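Local coordinates for protein lactaldehyde dehydrogenase (Escherichia coli, PDB 2IMP) that oxidises L-lactaldehyde irreversibly to L-lactate with NAD+, and glycolaldehyde to glycolate, in the breakdown of L-fucose and L-rhamnose, at residues P257-D262 with S413-Q418; G218-A223 with A242-K247; V91-K96 with T181-I186; L137-A142 with Q471-Y476. One frame throughout, in Å; residues are numbered along the deposited sequence.

How the interactions relate
Interactions 1, 3 and 4 are buried, whereas interaction 2 is partly exposed. Interactions 1 and 4 join strands edge to edge, the first parallel and the second antiparallel, so backbone bonds carry both; interaction 4 adds a side-chain grip and, far from the chain's centre, owes part of its burial to neighbouring subunits. Interaction 3, nearest that centre, relies on a glutamate carboxylate that takes two backbone NH groups and a side-chain amide. Interaction 2 joins two loops through a water and a weak bond. Interactions 2 and 4 reach the same sheet, through adjacent strands 222-227 and 134-149, their nearest atoms about 6 Å apart; interaction 1 lies across the chain's centre from interactions 2 and 3.

Interaction 1 (P257-D262 with S413-Q418); sequences PAIVMD and SSIYTQ
Ile259 and Ile415 form the middle pair of a parallel strand pairing, 257-260 beside 413-416, with segment axes 10° apart. Four backbone bonds alternate along it: Ser414 N gives to Pro257 O, Ile259 N to Ser414 O, Tyr416 N to Ile259 O at 2.8 Å, and Met261 N to Tyr416 O. The carbonyl Ile259 O also meets Ile415 CA in a CA-H...O contact of 3.2 Å. On the face carrying the two isoleucines, Ile415 reaches over with CG1, anti to its backbone N (chi1 -174°), to lie 3.8 Å from Ile259 CB; its CD1 then approaches Ile259 CG2 and Met261 CG. This pairing belongs to the sheet of the aldehyde dehydrogenase catalytic domain, where strand 290-294 continues on the far side of 257-260 and helix 397-405 covers the isoleucine face. The other face holds Ala258, Val260, Ser414 and Tyr416. There the tyrosine ring presents its edge to Ile259 O, with CD1 3.5 Å away, while helix 266-274 packs against the ring. At the serine end, Ser414 OG sits 3.4 Å from Ala258 CB, and a water 2.8 Å from that OG donates to Pro257 O.

Interaction 2 (G218-A223 with A242-K247); sequences GNPKVA and AKNITK
Asn244 and Thr246 both point toward segment 218-223, one meeting its start and the other its end. The asparagine amide reaches the carbonyl of the last residue of helix 209-218: ND2 lies 2.7 Å from Gly218 O, while the OD1 branch sits 4.0 Å from Pro220 CB, beside the proline ring. With CG placed beside the backbone N (chi1 -58°), the amide extends across to the other loop. Thr246 turns its two branches to different tasks. Its methyl CG2 lies 3.5 Å from Val222 O, and its hydroxyl OG1 donates to a water at 2.6 Å. That water in turn donates to Asn219 O at 2.9 Å and takes a weak bond from Asn244 ND2, so it ties three residues together between the loops. Further on, Lys247 N gives a weak bond of 3.3 Å to Ala223 O, where segment 242-247 begins to run beside strand 222-227. Both loops follow helices of the NAD-binding domain: Asn219 opens an Asx turn, its OD1 accepting from Lys221 N, and Ile245 closes helix 231-242 in a Schellman motif. With an alanine in place of Asn244 the amide is gone, which would probably open a gap beside Pro220 and leave the water without its weak donor. Lys454 of a neighbouring subunit packs on Asn244, so this seam also borders an interface. The water is thus a shared polar node, through which Thr246 OG1 meets Asn219 O, with the Asn244 amide close to Gly218 O on one side and the weak Lys247 bond on the other.

Interaction 3 (V91-K96 with T181-I186); sequences VEEGGK and TPNNAI
Thr181 meets the side chain of Glu93 at about a right angle, its CG2 4.0 Å from Glu93 CG and its CA 3.1 Å from Glu93 OE1. The threonine is close to the cofactor-binding residue Ser178, so the contact backs onto the NAD site. Pro182 follows with no hydrogen to offer; its ring atom CD merely rests 3.4 Å from Glu93 OE1. At Asn183 the carboxylate finds its first backbone donor, Asn183 N giving to Glu93 OE1 at 2.9 Å through the syn lone pair. The amide of Asn183 lies only 19° from the carboxylate plane but turns its polar ends elsewhere: OD1 bonds Ser36 OG, and ND2 gives to a water that donates to Glu92 OE1. Asn184 supplies two bonds to one oxygen. Its N reaches Glu93 OE2 at 2.8 Å, again on the syn side, while its ND2 comes from above the carboxylate plane at 2.9 Å, the two flat groups standing 71° apart. Here CG of Asn184 lies between N and C (chi1 64°), which brings ND2 back over the glutamate. Replacing Glu93 by an alanine would probably leave the NH groups of Asn183 and Asn184 without their acceptor and weaken the tie between helix 83-94 and the start of helix 183-195. The buried carboxylate thus faces the opening turn of helix 183-195, receiving two successive backbone NH groups and one amide. The positive end of that helix is likely to stabilise the carboxylate's negative charge, favouring its ionised form.

Interaction 4 (L137-A142 with Q471-Y476); sequences LLFKRA and QTQVVY
Phe139 and Gln473 exchange two backbone bonds, as do Leu137 with Val475 and Arg141 with Gln471: three hydrogen-bonded pairs of an antiparallel strand pairing, with segment axes 152° apart. The six bonds are short, Val475 N to Leu137 O being 2.7 Å and almost straight at 176°. Leu138 with Val474 and Lys140 with Thr472 are the non-hydrogen-bonded pairs between them. Arg141 grips Gln473 OE1 side-on with two nitrogens, NE at 2.7 Å and NH2 at 2.8 Å, the oxygen lying in the guanidinium plane. The amide of Gln473 is turned 58° to that plane, and its other end, NE2, bonds Ile427 O of a neighbouring subunit. Next to the Arg141-Gln471 pair, Gln471 NE2 gives to Ala142 O at 3.1 Å. This is the oligomerisation arm of the aldehyde dehydrogenase fold, in which the C-terminal strand 470-478 lines strand 134-149; Val474 to Tyr476 go on to pair in parallel with a strand of a neighbouring subunit, so the sheet crosses the interface. Among the flat groups, Arg141 NH2 lies 3.6 Å above the Phe139 ring, offset toward its rim, and Gln473 O meets the ring edge. Apolar contacts occupy both faces. On the Phe139 face, Val475 CG2, set beside its backbone N, approaches Phe139 CE1 to 3.7 Å. On the other, the two methyls of Leu138 divide: CD1 meets Val474 CG2 and CD2 meets Thr472 CG2 at 3.8 Å, beside which the bent chain of Lys140 runs the same way before NZ bonds Glu123 O.

Interaction 1 (P257-D262 with S413-Q418)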
loop_
_atom_site.group_PDB
_atom_site.type_symbol
_atom_site.label_atom_id
_atom_site.label_comp_id
_atom_site.label_asym_id
_atom_site.label_seq_id
_atom_site.Cartn_x
_atom_site.Cartn_y
_atom_site.Cartn_z
ATOM N N PRO A 257 16.442 -24.851 -9.999
ATOM C CA PRO A 257 17.578 -25.492 -9.339
ATOM C C PRO A 257 17.349 -25.680 -7.823
ATOM O O PRO A 257 16.684 -24.866 -7.179
ATOM C CB PRO A 257 18.722 -24.529 -9.629
ATOM C CG PRO A 257 18.037 -23.201 -9.525
ATOM C CD PRO A 257 16.742 -23.437 -10.295
ATOM N N ALA A 258 17.903 -26.761 -7.285
ATOM C CA ALA A 258 17.811 -27.070 -5.863
ATOM C C ALA A 258 19.203 -27.205 -5.209
ATOM O O ALA A 258 20.053 -27.945 -5.698
ATOM C CB ALA A 258 17.017 -28.355 -5.661
ATOM N N ILE A 259 19.424 -26.476 -4.122
ATOM C CA ILE A 259 20.700 -26.516 -3.425
ATOM C C ILE A 259 20.664 -27.232 -2.055
ATOM O O ILE A 259 19.997 -26.783 -1.119
ATOM C CB ILE A 259 21.252 -25.094 -3.205
ATOM C CG1 ILE A 259 21.440 -24.400 -4.552
ATOM C CG2 ILE A 259 22.581 -25.154 -2.460
ATOM C CD1 ILE A 259 21.891 -22.963 -4.432
ATOM N N VAL A 260 21.388 -28.341 -1.965
ATOM C CA VAL A 260 21.467 -29.118 -0.734
ATOM C C VAL A 260 22.812 -28.938 0.003
ATOM O O VAL A 260 23.838 -29.442 -0.443
ATOM C CB VAL A 260 21.281 -30.626 -1.020
ATOM C CG1 VAL A 260 21.198 -31.401 0.293
ATOM C CG2 VAL A 260 20.035 -30.847 -1.869
ATOM N N MET A 261 22.797 -28.208 1.112
ATOM C CA MET A 261 24.012 -27.987 1.885
ATOM C C MET A 261 24.375 -29.182 2.796
ATOM O O MET A 261 23.551 -30.069 3.015
ATOM C CB MET A 261 23.867 -26.722 2.734
ATOM C CG MET A 261 23.583 -25.466 1.925
ATOM S SD MET A 261 24.809 -25.164 0.633
ATOM C CE MET A 261 26.126 -24.425 1.603
ATOM N N ASP A 262 25.603 -29.209 3.301
ATOM C CA ASP A 262 26.004 -30.304 4.175
ATOM C C ASP A 262 25.186 -30.356 5.478
ATOM O O ASP A 262 24.800 -31.429 5.937
ATOM C CB ASP A 262 27.498 -30.214 4.520
ATOM C CG ASP A 262 28.400 -30.495 3.324
ATOM O OD1 ASP A 262 28.033 -31.341 2.481
ATOM O OD2 ASP A 262 29.483 -29.879 3.237
ATOM N N SER A 413 13.379 -21.474 -7.374
ATOM C CA SER A 413 14.610 -21.988 -6.777
ATOM C C SER A 413 14.389 -22.532 -5.344
ATOM O O SER A 413 13.355 -22.267 -4.727
ATOM C CB SER A 413 15.683 -20.894 -6.729
ATOM O OG SER A 413 15.327 -19.860 -5.829
ATOM N N SER A 414 15.361 -23.283 -4.831
ATOM C CA SER A 414 15.252 -23.830 -3.486
ATOM C C SER A 414 16.592 -24.199 -2.824
ATOM O O SER A 414 17.566 -24.536 -3.501
ATOM C CB SER A 414 14.346 -25.065 -3.488
ATOM O OG SER A 414 14.960 -26.156 -4.149
ATOM N N ILE A 415 16.620 -24.127 -1.500
ATOM C CA ILE A 415 17.814 -24.474 -0.748
ATOM C C ILE A 415 17.503 -25.125 0.612
ATOM O O ILE A 415 16.499 -24.800 1.252
ATOM C CB ILE A 415 18.716 -23.237 -0.523
ATOM C CG1 ILE A 415 20.028 -23.667 0.142
ATOM C CG2 ILE A 415 17.991 -22.205 0.320
ATOM C CD1 ILE A 415 21.055 -22.562 0.275
ATOM N N TYR A 416 18.365 -26.052 1.021
ATOM C CA TYR A 416 18.209 -26.758 2.288
ATOM C C TYR A 416 19.420 -26.601 3.209
ATOM O O TYR A 416 20.518 -27.055 2.900
ATOM C CB TYR A 416 17.938 -28.235 2.028
ATOM C CG TYR A 416 16.775 -28.446 1.097
ATOM C CD1 TYR A 416 16.921 -28.270 -0.278
ATOM C CD2 TYR A 416 15.506 -28.748 1.592
ATOM C CE1 TYR A 416 15.834 -28.384 -1.140
ATOM C CE2 TYR A 416 14.411 -28.863 0.738
ATOM C CZ TYR A 416 14.584 -28.678 -0.626
ATOM O OH TYR A 416 13.506 -28.766 -1.478
ATOM N N THR A 417 19.197 -25.944 4.337
ATOM C CA THR A 417 20.252 -25.682 5.296
ATOM C C THR A 417 19.686 -25.272 6.665
ATOM O O THR A 417 18.486 -25.014 6.791
ATOM C CB THR A 417 21.168 -24.548 4.773
ATOM O OG1 THR A 417 22.198 -24.262 5.725
ATOM C CG2 THR A 417 20.354 -23.286 4.530
ATOM N N GLN A 418 20.548 -25.211 7.672
ATOM C CA GLN A 418 20.105 -24.837 9.004
ATOM C C GLN A 418 20.853 -23.613 9.583
ATOM O O GLN A 418 20.639 -23.219 10.738
ATOM C CB GLN A 418 20.239 -26.042 9.938
ATOM C CG GLN A 418 19.646 -27.316 9.331
ATOM C CD GLN A 418 19.694 -28.495 10.288
ATOM O OE1 GLN A 418 18.661 -29.139 10.540
ATOM N NE2 GLN A 418 20.870 -28.811 10.802
HETATM O O HOH W 1 13.970 -25.956 -6.809
#

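Interaction 2 (G218-A223 with A242-K247)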
loop_
_atom_site.group_PDB
_atom_site.type_symbol
_atom_site.label_atom_id
_atom_site.label_comp_id
_atom_site.label_asym_id
_atom_site.label_seq_id
_atom_site.Cartn_x
_atom_site.Cartn_y
_atom_site.Cartn_z
ATOM N N GLY A 218 -2.493 -11.320 -31.862
ATOM C CA GLY A 218 -2.397 -10.242 -32.829
ATOM C C GLY A 218 -3.615 -9.388 -33.121
ATOM O O GLY A 218 -3.502 -8.381 -33.815
ATOM N N ASN A 219 -4.784 -9.769 -32.624
ATOM C CA ASN A 219 -5.971 -8.961 -32.876
ATOM C C ASN A 219 -5.910 -7.589 -32.151
ATOM O O ASN A 219 -5.700 -7.526 -30.939
ATOM C CB ASN A 219 -7.223 -9.729 -32.455
ATOM C CG ASN A 219 -8.499 -9.044 -32.894
ATOM O OD1 ASN A 219 -8.805 -7.936 -32.450
ATOM N ND2 ASN A 219 -9.248 -9.698 -33.777
ATOM N N PRO A 220 -6.089 -6.488 -32.899
ATOM C CA PRO A 220 -6.048 -5.126 -32.350
ATOM C C PRO A 220 -7.055 -4.794 -31.221
ATOM O O PRO A 220 -6.857 -3.838 -30.475
ATOM C CB PRO A 220 -6.252 -4.248 -33.588
ATOM C CG PRO A 220 -7.114 -5.101 -34.465
ATOM C CD PRO A 220 -6.472 -6.469 -34.322
ATOM N N LYS A 221 -8.123 -5.571 -31.105
ATOM C CA LYS A 221 -9.102 -5.318 -30.059
ATOM C C LYS A 221 -8.699 -5.891 -28.685
ATOM O O LYS A 221 -9.326 -5.598 -27.667
ATOM C CB LYS A 221 -10.462 -5.885 -30.462
ATOM C CG LYS A 221 -11.052 -5.242 -31.701
ATOM C CD LYS A 221 -12.419 -5.823 -32.007
ATOM C CE LYS A 221 -13.060 -5.119 -33.186
ATOM N NZ LYS A 221 -14.449 -5.586 -33.369
ATOM N N VAL A 222 -7.661 -6.719 -28.685
ATOM C CA VAL A 222 -7.170 -7.323 -27.452
ATOM C C VAL A 222 -6.239 -6.376 -26.658
ATOM O O VAL A 222 -5.219 -5.941 -27.177
ATOM C CB VAL A 222 -6.401 -8.639 -27.749
ATOM C CG1 VAL A 222 -5.800 -9.206 -26.465
ATOM C CG2 VAL A 222 -7.347 -9.656 -28.385
ATOM N N ALA A 223 -6.616 -6.049 -25.424
ATOM C CA ALA A 223 -5.800 -5.175 -24.587
ATOM C C ALA A 223 -4.562 -5.906 -24.002
ATOM O O ALA A 223 -3.496 -5.320 -23.823
ATOM C CB ALA A 223 -6.645 -4.604 -23.459
ATOM N N ALA A 242 3.476 -7.268 -30.482
ATOM C CA ALA A 242 4.211 -6.051 -30.776
ATOM C C ALA A 242 3.573 -5.195 -31.884
ATOM O O ALA A 242 3.598 -3.967 -31.817
ATOM C CB ALA A 242 5.656 -6.398 -31.151
ATOM N N LYS A 243 3.007 -5.855 -32.892
ATOM C CA LYS A 243 2.364 -5.155 -34.000
ATOM C C LYS A 243 1.314 -4.110 -33.557
ATOM O O LYS A 243 1.126 -3.086 -34.209
ATOM C CB LYS A 243 1.708 -6.167 -34.949
ATOM C CG LYS A 243 2.707 -7.053 -35.689
ATOM C CD LYS A 243 2.008 -7.996 -36.665
ATOM C CE LYS A 243 3.008 -8.691 -37.589
ATOM N NZ LYS A 243 4.022 -9.503 -36.852
ATOM N N ASN A 244 0.633 -4.395 -32.457
ATOM C CA ASN A 244 -0.371 -3.482 -31.937
ATOM C C ASN A 244 -0.018 -2.935 -30.545
ATOM O O ASN A 244 -0.862 -2.349 -29.864
ATOM C CB ASN A 244 -1.730 -4.185 -31.876
ATOM C CG ASN A 244 -2.180 -4.701 -33.233
ATOM O OD1 ASN A 244 -2.343 -3.935 -34.178
ATOM N ND2 ASN A 244 -2.384 -6.008 -33.329
ATOM N N ILE A 245 1.237 -3.113 -30.149
ATOM C CA ILE A 245 1.671 -2.674 -28.832
ATOM C C ILE A 245 0.768 -3.290 -27.728
ATOM O O ILE A 245 0.425 -2.653 -26.729
ATOM C CB ILE A 245 1.636 -1.133 -28.709
ATOM C CG1 ILE A 245 2.232 -0.494 -29.969
ATOM C CG2 ILE A 245 2.443 -0.684 -27.475
ATOM C CD1 ILE A 245 3.697 -0.867 -30.218
ATOM N N THR A 246 0.377 -4.538 -27.960
ATOM C CA THR A 246 -0.474 -5.259 -27.027
ATOM C C THR A 246 0.278 -5.772 -25.787
ATOM O O THR A 246 1.334 -6.395 -25.892
ATOM C CB THR A 246 -1.170 -6.451 -27.733
ATOM O OG1 THR A 246 -2.007 -5.951 -28.785
ATOM C CG2 THR A 246 -2.026 -7.244 -26.753
ATOM N N LYS A 247 -0.265 -5.482 -24.616
ATOM C CA LYS A 247 0.361 -5.934 -23.393
ATOM C C LYS A 247 0.452 -7.464 -23.329
ATOM O O LYS A 247 -0.474 -8.158 -23.755
ATOM C CB LYS A 247 -0.429 -5.421 -22.180
ATOM C CG LYS A 247 0.164 -5.831 -20.834
ATOM C CD LYS A 247 -0.637 -5.275 -19.653
ATOM C CE LYS A 247 0.017 -5.685 -18.331
ATOM N NZ LYS A 247 -0.720 -5.204 -17.132
HETATM O O HOH W 2 -2.847 -7.851 -30.421
#

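Interaction 3 (V91-K96 with T181-I186)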
loop_
_atom_site.group_PDB
_atom_site.type_symbol
_atom_site.label_atom_id
_atom_site.label_comp_id
_atom_site.label_asym_id
_atom_site.label_seq_id
_atom_site.Cartn_x
_atom_site.Cartn_y
_atom_site.Cartn_z
ATOM N N VAL A 91 -7.134 -36.523 -15.853
ATOM C CA VAL A 91 -6.384 -37.774 -15.815
ATOM C C VAL A 91 -6.267 -38.391 -17.226
ATOM O O VAL A 91 -5.180 -38.702 -17.711
ATOM C CB VAL A 91 -7.087 -38.818 -14.912
ATOM C CG1 VAL A 91 -6.375 -40.158 -15.014
ATOM C CG2 VAL A 91 -7.110 -38.339 -13.466
ATOM N N GLU A 92 -7.426 -38.527 -17.862
ATOM C CA GLU A 92 -7.557 -39.092 -19.193
ATOM C C GLU A 92 -6.751 -38.396 -20.321
ATOM O O GLU A 92 -6.069 -39.061 -21.103
ATOM C CB GLU A 92 -9.041 -39.122 -19.561
ATOM C CG GLU A 92 -9.336 -39.597 -20.964
ATOM C CD GLU A 92 -10.821 -39.718 -21.214
ATOM O OE1 GLU A 92 -11.545 -38.731 -20.950
ATOM O OE2 GLU A 92 -11.265 -40.796 -21.673
ATOM N N GLU A 93 -6.835 -37.070 -20.401
ATOM C CA GLU A 93 -6.118 -36.351 -21.450
ATOM C C GLU A 93 -4.718 -35.823 -21.056
ATOM O O GLU A 93 -3.832 -35.708 -21.906
ATOM C CB GLU A 93 -6.979 -35.192 -21.975
ATOM C CG GLU A 93 -7.153 -34.030 -21.007
ATOM C CD GLU A 93 -8.180 -33.007 -21.485
ATOM O OE1 GLU A 93 -8.339 -32.822 -22.715
ATOM O OE2 GLU A 93 -8.822 -32.377 -20.620
ATOM N N GLY A 94 -4.533 -35.523 -19.772
ATOM C CA GLY A 94 -3.259 -35.002 -19.306
ATOM C C GLY A 94 -2.284 -36.052 -18.802
ATOM O O GLY A 94 -1.086 -35.784 -18.666
ATOM N N GLY A 95 -2.790 -37.242 -18.506
ATOM C CA GLY A 95 -1.923 -38.302 -18.031
ATOM C C GLY A 95 -1.419 -38.163 -16.606
ATOM O O GLY A 95 -0.497 -38.876 -16.204
ATOM N N LYS A 96 -1.990 -37.249 -15.832
ATOM C CA LYS A 96 -1.544 -37.121 -14.454
ATOM C C LYS A 96 -2.289 -38.080 -13.500
ATOM O O LYS A 96 -3.435 -38.455 -13.756
ATOM C CB LYS A 96 -1.684 -35.677 -13.957
ATOM C CG LYS A 96 -3.098 -35.153 -13.874
ATOM C CD LYS A 96 -3.176 -33.994 -12.879
ATOM C CE LYS A 96 -2.238 -32.847 -13.247
ATOM N NZ LYS A 96 -2.126 -31.847 -12.145
ATOM N N THR A 181 -5.041 -30.859 -24.388
ATOM C CA THR A 181 -5.879 -30.955 -23.195
ATOM C C THR A 181 -7.083 -29.969 -23.179
ATOM O O THR A 181 -7.221 -29.152 -22.268
ATOM C CB THR A 181 -5.026 -30.720 -21.917
ATOM O OG1 THR A 181 -4.423 -29.419 -21.970
ATOM C CG2 THR A 181 -3.921 -31.763 -21.806
ATOM N N PRO A 182 -7.965 -30.061 -24.183
ATOM C CA PRO A 182 -9.127 -29.177 -24.269
ATOM C C PRO A 182 -10.390 -29.644 -23.508
ATOM O O PRO A 182 -11.258 -28.831 -23.182
ATOM C CB PRO A 182 -9.379 -29.115 -25.764
ATOM C CG PRO A 182 -9.114 -30.544 -26.164
ATOM C CD PRO A 182 -7.835 -30.873 -25.409
ATOM N N ASN A 183 -10.481 -30.941 -23.243
ATOM C CA ASN A 183 -11.656 -31.492 -22.577
ATOM C C ASN A 183 -12.037 -30.848 -21.244
ATOM O O ASN A 183 -13.206 -30.520 -21.026
ATOM C CB ASN A 183 -11.504 -33.000 -22.419
ATOM C CG ASN A 183 -11.393 -33.693 -23.753
ATOM O OD1 ASN A 183 -11.898 -33.189 -24.754
ATOM N ND2 ASN A 183 -10.740 -34.848 -23.780
ATOM N N ASN A 184 -11.054 -30.679 -20.369
ATOM C CA ASN A 184 -11.305 -30.041 -19.091
ATOM C C ASN A 184 -11.829 -28.605 -19.294
ATOM O O ASN A 184 -12.636 -28.110 -18.509
ATOM C CB ASN A 184 -10.020 -30.013 -18.259
ATOM C CG ASN A 184 -8.938 -29.168 -18.892
ATOM O OD1 ASN A 184 -8.935 -27.933 -18.740
ATOM N ND2 ASN A 184 -8.028 -29.793 -19.606
ATOM N N ALA A 185 -11.366 -27.966 -20.368
ATOM C CA ALA A 185 -11.791 -26.610 -20.694
ATOM C C ALA A 185 -13.249 -26.558 -21.189
ATOM O O ALA A 185 -13.972 -25.595 -20.930
ATOM C CB ALA A 185 -10.869 -26.012 -21.735
ATOM N N ILE A 186 -13.657 -27.594 -21.920
ATOM C CA ILE A 186 -15.033 -27.675 -22.378
ATOM C C ILE A 186 -15.963 -27.817 -21.165
ATOM O O ILE A 186 -17.023 -27.210 -21.103
ATOM C CB ILE A 186 -15.251 -28.889 -23.331
ATOM C CG1 ILE A 186 -14.680 -28.573 -24.714
ATOM C CG2 ILE A 186 -16.749 -29.222 -23.437
ATOM C CD1 ILE A 186 -15.394 -27.443 -25.422
HETATM O O HOH W 3 -10.609 -36.080 -21.237
#

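Interaction 4 (L137-A142 with Q471-Y476)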
loop_
_atom_site.group_PDB
_atom_site.type_symbol
_atom_site.label_atom_id
_atom_site.label_comp_id
_atom_site.label_asym_id
_atom_site.label_seq_id
_atom_site.Cartn_x
_atom_site.Cartn_y
_atom_site.Cartn_z
ATOM N N LEU A 137 -6.398 12.255 -8.730
ATOM C CA LEU A 137 -7.060 10.985 -8.513
ATOM C C LEU A 137 -6.605 9.878 -9.462
ATOM O O LEU A 137 -6.757 9.991 -10.675
ATOM C CB LEU A 137 -8.579 11.159 -8.654
ATOM C CG LEU A 137 -9.212 12.286 -7.837
ATOM C CD1 LEU A 137 -10.693 12.378 -8.166
ATOM C CD2 LEU A 137 -8.996 12.035 -6.354
ATOM N N LEU A 138 -6.045 8.821 -8.891
ATOM C CA LEU A 138 -5.594 7.694 -9.684
ATOM C C LEU A 138 -6.547 6.484 -9.572
ATOM O O LEU A 138 -6.564 5.769 -8.565
ATOM C CB LEU A 138 -4.164 7.304 -9.277
ATOM C CG LEU A 138 -3.483 6.179 -10.063
ATOM C CD1 LEU A 138 -1.966 6.380 -10.056
ATOM C CD2 LEU A 138 -3.858 4.823 -9.452
ATOM N N PHE A 139 -7.362 6.301 -10.600
ATOM C CA PHE A 139 -8.307 5.197 -10.625
ATOM C C PHE A 139 -7.753 3.934 -11.284
ATOM O O PHE A 139 -6.919 4.005 -12.188
ATOM C CB PHE A 139 -9.575 5.569 -11.401
ATOM C CG PHE A 139 -10.334 6.735 -10.841
ATOM C CD1 PHE A 139 -9.960 8.038 -11.147
ATOM C CD2 PHE A 139 -11.463 6.526 -10.050
ATOM C CE1 PHE A 139 -10.710 9.121 -10.697
ATOM C CE2 PHE A 139 -12.221 7.603 -9.591
ATOM C CZ PHE A 139 -11.843 8.905 -9.913
ATOM N N LYS A 140 -8.230 2.785 -10.821
ATOM C CA LYS A 140 -7.849 1.507 -11.400
ATOM C C LYS A 140 -8.965 1.016 -12.341
ATOM O O LYS A 140 -10.064 0.700 -11.888
ATOM C CB LYS A 140 -7.616 0.471 -10.297
ATOM C CG LYS A 140 -6.403 0.748 -9.422
ATOM C CD LYS A 140 -5.126 0.708 -10.250
ATOM C CE LYS A 140 -3.898 0.877 -9.376
ATOM N NZ LYS A 140 -3.859 -0.143 -8.297
ATOM N N ARG A 141 -8.687 0.991 -13.638
ATOM C CA ARG A 141 -9.681 0.564 -14.616
ATOM C C ARG A 141 -9.343 -0.770 -15.285
ATOM O O ARG A 141 -8.191 -1.195 -15.278
ATOM C CB ARG A 141 -9.824 1.613 -15.728
ATOM C CG ARG A 141 -9.983 3.053 -15.271
ATOM C CD ARG A 141 -11.274 3.272 -14.510
ATOM N NE ARG A 141 -11.574 4.696 -14.381
ATOM C CZ ARG A 141 -12.513 5.202 -13.583
ATOM N NH1 ARG A 141 -13.252 4.400 -12.826
ATOM N NH2 ARG A 141 -12.715 6.514 -13.546
ATOM N N ALA A 142 -10.353 -1.417 -15.857
ATOM C CA ALA A 142 -10.126 -2.661 -16.568
ATOM C C ALA A 142 -9.364 -2.398 -17.889
ATOM O O ALA A 142 -9.360 -1.271 -18.386
ATOM C CB ALA A 142 -11.456 -3.335 -16.874
ATOM N N GLN A 471 -5.362 -1.182 -15.211
ATOM C CA GLN A 471 -4.548 -0.091 -15.694
ATOM C C GLN A 471 -5.002 1.206 -15.034
ATOM O O GLN A 471 -6.134 1.306 -14.561
ATOM C CB GLN A 471 -4.594 0.023 -17.223
ATOM C CG GLN A 471 -5.943 0.365 -17.822
ATOM C CD GLN A 471 -5.915 0.273 -19.342
ATOM O OE1 GLN A 471 -4.848 0.351 -19.961
ATOM N NE2 GLN A 471 -7.085 0.116 -19.949
ATOM N N THR A 472 -4.122 2.187 -15.007
ATOM C CA THR A 472 -4.447 3.420 -14.333
ATOM C C THR A 472 -4.981 4.565 -15.180
ATOM O O THR A 472 -4.637 4.722 -16.352
ATOM C CB THR A 472 -3.216 3.944 -13.574
ATOM O OG1 THR A 472 -2.157 4.187 -14.510
ATOM C CG2 THR A 472 -2.743 2.919 -12.557
ATOM N N GLN A 473 -5.868 5.327 -14.558
ATOM C CA GLN A 473 -6.397 6.541 -15.144
ATOM C C GLN A 473 -6.149 7.680 -14.144
ATOM O O GLN A 473 -6.798 7.748 -13.094
ATOM C CB GLN A 473 -7.900 6.457 -15.459
ATOM C CG GLN A 473 -8.483 7.839 -15.839
ATOM C CD GLN A 473 -9.986 7.836 -16.071
ATOM O OE1 GLN A 473 -10.714 7.048 -15.471
ATOM N NE2 GLN A 473 -10.459 8.736 -16.932
ATOM N N VAL A 474 -5.164 8.518 -14.444
ATOM C CA VAL A 474 -4.843 9.625 -13.566
ATOM C C VAL A 474 -5.621 10.898 -13.900
ATOM O O VAL A 474 -5.478 11.472 -14.988
ATOM C CB VAL A 474 -3.325 9.926 -13.581
ATOM C CG1 VAL A 474 -3.010 11.083 -12.646
ATOM C CG2 VAL A 474 -2.551 8.687 -13.150
ATOM N N VAL A 475 -6.456 11.312 -12.957
ATOM C CA VAL A 475 -7.266 12.500 -13.135
ATOM C C VAL A 475 -6.762 13.738 -12.370
ATOM O O VAL A 475 -6.630 13.717 -11.143
ATOM C CB VAL A 475 -8.730 12.240 -12.710
ATOM C CG1 VAL A 475 -9.580 13.475 -12.980
ATOM C CG2 VAL A 475 -9.281 11.033 -13.469
ATOM N N TYR A 476 -6.461 14.793 -13.116
ATOM C CA TYR A 476 -6.027 16.038 -12.512
ATOM C C TYR A 476 -7.212 17.010 -12.421
ATOM O O TYR A 476 -7.539 17.716 -13.379
ATOM C CB TYR A 476 -4.888 16.672 -13.316
ATOM C CG TYR A 476 -3.599 15.874 -13.328
ATOM C CD1 TYR A 476 -3.434 14.787 -14.185
ATOM C CD2 TYR A 476 -2.530 16.221 -12.497
ATOM C CE1 TYR A 476 -2.234 14.070 -14.223
ATOM C CE2 TYR A 476 -1.328 15.506 -12.525
ATOM C CZ TYR A 476 -1.191 14.431 -13.393
ATOM O OH TYR A 476 -0.008 13.721 -13.433
#